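Local structure of putative low molecular weight protein-tyrosine-phosphatase slr0328 (Synechocystis sp., 5O7B) at residues A[62-67]-A[144-149]. The protein probably removes phosphate from phosphotyrosine in proteins as a low molecular weight protein-tyrosine phosphatase, with a probable role in the production of extracellular polymeric substances. Sequence-based numbering, arbitrary orientation.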
ATOM      1  N   SER A  62       4.469  13.488  -4.635  1.00 40.71           N
ATOM      2  CA  SER A  62       5.075  12.712  -3.561  1.00 39.32           C
ATOM      3  C   SER A  62       3.978  12.032  -2.741  1.00 39.05           C
ATOM      4  O   SER A  62       2.806  12.412  -2.822  1.00 36.10           O
ATOM      5  CB  SER A  62       5.926  13.610  -2.659  1.00 42.84           C
ATOM      6  OG  SER A  62       6.937  14.307  -3.378  1.00 52.28           O
ATOM      7  N   PRO A  63       4.325  11.014  -1.951  1.00 35.96           N
ATOM      8  CA  PRO A  63       3.322  10.400  -1.073  1.00 38.25           C
ATOM      9  C   PRO A  63       2.765  11.413  -0.088  1.00 40.91           C
ATOM     10  O   PRO A  63       3.426  12.392   0.267  1.00 36.42           O
ATOM     11  CB  PRO A  63       4.097   9.292  -0.353  1.00 37.56           C
ATOM     12  CG  PRO A  63       5.209   8.958  -1.273  1.00 53.69           C
ATOM     13  CD  PRO A  63       5.590  10.257  -1.944  1.00 57.15           C
ATOM     14  N   ASP A  64       1.530  11.166   0.340  1.00 35.24           N
ATOM     15  CA  ASP A  64       0.843  12.086   1.233  1.00 38.67           C
ATOM     16  C   ASP A  64       1.712  12.427   2.437  1.00 39.88           C
ATOM     17  O   ASP A  64       2.279  11.541   3.083  1.00 38.91           O
ATOM     18  CB  ASP A  64      -0.483  11.480   1.687  1.00 39.52           C
ATOM     19  CG  ASP A  64      -1.296  12.438   2.528  1.00 37.20           C
ATOM     20  OD1 ASP A  64      -0.972  12.597   3.715  1.00 34.76           O
ATOM     21  OD2 ASP A  64      -2.257  13.034   2.001  1.00 41.02           O
ATOM     22  N   ARG A  65       1.816  13.731   2.716  1.00 41.32           N
ATOM     23  CA  ARG A  65       2.682  14.241   3.774  1.00 41.93           C
ATOM     24  C   ARG A  65       2.421  13.572   5.111  1.00 40.54           C
ATOM     25  O   ARG A  65       3.353  13.375   5.899  1.00 37.27           O
ATOM     26  CB  ARG A  65       2.493  15.754   3.906  1.00 42.82           C
ATOM     27  CG  ARG A  65       2.969  16.550   2.690  1.00 67.11           C
ATOM     28  N   ARG A  66       1.164  13.226   5.391  1.00 33.46           N
ATOM     29  CA  ARG A  66       0.843  12.569   6.650  1.00 33.50           C
ATOM     30  C   ARG A  66       1.372  11.144   6.681  1.00 34.83           C
ATOM     31  O   ARG A  66       1.824  10.672   7.729  1.00 30.89           O
ATOM     32  CB  ARG A  66      -0.669  12.584   6.878  1.00 35.27           C
ATOM     33  CG  ARG A  66      -1.250  13.970   7.031  1.00 33.32           C
ATOM     34  CD  ARG A  66      -2.761  13.946   6.956  1.00 33.41           C
ATOM     35  NE  ARG A  66      -3.227  13.696   5.594  1.00 35.87           N
ATOM     36  CZ  ARG A  66      -4.491  13.448   5.268  1.00 29.45           C
ATOM     37  NH1 ARG A  66      -5.433  13.415   6.204  1.00 25.49           N
ATOM     38  NH2 ARG A  66      -4.812  13.226   4.002  1.00 34.29           N
ATOM     39  N   MET A  67       1.320  10.440   5.547  1.00 31.43           N
ATOM     40  CA  MET A  67       1.751   9.046   5.533  1.00 37.33           C
ATOM     41  C   MET A  67       3.268   8.934   5.612  1.00 36.82           C
ATOM     42  O   MET A  67       3.790   7.995   6.219  1.00 36.56           O
ATOM     43  CB  MET A  67       1.220   8.338   4.286  1.00 31.84           C
ATOM     44  CG  MET A  67       1.663   6.879   4.153  1.00 34.56           C
ATOM     45  SD  MET A  67       1.182   5.798   5.531  1.00 33.00           S
ATOM     46  CE  MET A  67      -0.456   5.319   5.003  1.00 31.93           C
ATOM     47  N   ALA A 144      -4.686   8.556  13.181  1.00 35.58           N
ATOM     48  CA  ALA A 144      -4.846   7.185  13.658  1.00 35.14           C
ATOM     49  C   ALA A 144      -5.186   6.227  12.521  1.00 35.84           C
ATOM     50  O   ALA A 144      -4.750   5.071  12.538  1.00 33.47           O
ATOM     51  CB  ALA A 144      -5.913   7.125  14.751  1.00 39.91           C
ATOM     52  N   GLY A 145      -5.952   6.683  11.525  1.00 33.39           N
ATOM     53  CA  GLY A 145      -6.189   5.860  10.350  1.00 33.88           C
ATOM     54  C   GLY A 145      -4.922   5.555   9.569  1.00 31.61           C
ATOM     55  O   GLY A 145      -4.830   4.526   8.895  1.00 29.76           O
ATOM     56  N   PHE A 146      -3.932   6.438   9.644  1.00 29.60           N
ATOM     57  CA  PHE A 146      -2.678   6.176   8.946  1.00 32.18           C
ATOM     58  C   PHE A 146      -1.879   5.084   9.643  1.00 31.98           C
ATOM     59  O   PHE A 146      -1.259   4.245   8.981  1.00 29.63           O
ATOM     60  CB  PHE A 146      -1.867   7.462   8.828  1.00 29.82           C
ATOM     61  CG  PHE A 146      -2.366   8.384   7.751  1.00 34.08           C
ATOM     62  CD1 PHE A 146      -3.435   9.236   7.987  1.00 30.74           C
ATOM     63  CD2 PHE A 146      -1.783   8.378   6.491  1.00 31.81           C
ATOM     64  CE1 PHE A 146      -3.906  10.078   6.991  1.00 30.37           C
ATOM     65  CE2 PHE A 146      -2.250   9.210   5.492  1.00 28.83           C
ATOM     66  CZ  PHE A 146      -3.313  10.062   5.742  1.00 28.00           C
ATOM     67  N   GLU A 147      -1.888   5.076  10.979  1.00 32.32           N
ATOM     68  CA  GLU A 147      -1.194   4.019  11.701  1.00 31.12           C
ATOM     69  C   GLU A 147      -1.876   2.675  11.482  1.00 29.84           C
ATOM     70  O   GLU A 147      -1.198   1.645  11.391  1.00 26.94           O
ATOM     71  CB  GLU A 147      -1.111   4.347  13.198  1.00 31.88           C
ATOM     72  CG  GLU A 147      -0.670   5.759  13.521  1.00 34.36           C
ATOM     73  CD  GLU A 147       0.756   5.836  13.984  1.00 34.31           C
ATOM     74  OE1 GLU A 147       1.475   4.834  13.869  1.00 34.73           O
ATOM     75  OE2 GLU A 147       1.171   6.905  14.463  1.00 41.50           O
ATOM     76  N   HIS A 148      -3.214   2.665  11.375  1.00 31.01           N
ATOM     77  CA  HIS A 148      -3.914   1.410  11.104  1.00 27.75           C
ATOM     78  C   HIS A 148      -3.506   0.830   9.763  1.00 28.41           C
ATOM     79  O   HIS A 148      -3.327  -0.384   9.640  1.00 31.47           O
ATOM     80  CB  HIS A 148      -5.436   1.590  11.149  1.00 35.54           C
ATOM     81  CG  HIS A 148      -6.182   0.310  11.419  1.00 44.89           C
ATOM     82  ND1 HIS A 148      -7.067  -0.244  10.520  1.00 52.04           N
ATOM     83  CD2 HIS A 148      -6.160  -0.530  12.483  1.00 54.26           C
ATOM     84  CE1 HIS A 148      -7.566  -1.364  11.021  1.00 44.96           C
ATOM     85  NE2 HIS A 148      -7.033  -1.561  12.212  1.00 50.82           N
ATOM     86  N   VAL A 149      -3.373   1.679   8.740  1.00 29.93           N
ATOM     87  CA  VAL A 149      -2.861   1.213   7.452  1.00 30.90           C
ATOM     88  C   VAL A 149      -1.530   0.497   7.647  1.00 27.26           C
ATOM     89  O   VAL A 149      -1.321  -0.613   7.146  1.00 30.06           O
ATOM     90  CB  VAL A 149      -2.735   2.387   6.463  1.00 29.50           C
ATOM     91  CG1 VAL A 149      -1.908   1.984   5.258  1.00 24.80           C
ATOM     92  CG2 VAL A 149      -4.113   2.878   6.030  1.00 28.87           C
TER
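The end of the F146 ring packs against one side of a D64–R66 salt bridge that lies within 62-67, and no hydrogen bond crosses to 144-149. F146 CZ lies 3.6 Å from R66 CZ, over the centre of one guanidinium face, yet the two planes are 56° apart, so the contact is tilted and not a parallel stack. R66 CB sits over the ring face near its rim, 4.0 Å from the F146 centroid, a CH-pi contact. The bend at chi3 (-72°) turns the R66 chain back to D64, which it grips side-on: R66 NE reaches D64 OD1 at 3.1 Å in a salt bridge, and NH2 bonds OD2. D64 OD1 also caps the helix by accepting from R66 N at 2.8 Å, the two donors arriving from opposite faces of the carboxylate plane. An alanine in place of R66 would lose the guanidinium face that F146 CZ packs against and would probably leave the D64 carboxylate freer to turn. M67 makes a Met-aromatic contact at the ring edge, SD 5.4 Å from the F146 centroid, while CE touches F146 CD2 and, at 3.6 Å, V149 CG1. The contact joins the start of helix 65-68 to the N-terminal part of helix 143-156, beside the CX5R phosphate-binding P-loop leading into helix 26-37: D64 is tied to I24 and C25, and V149 adjoins R26, the probable active-site arginine.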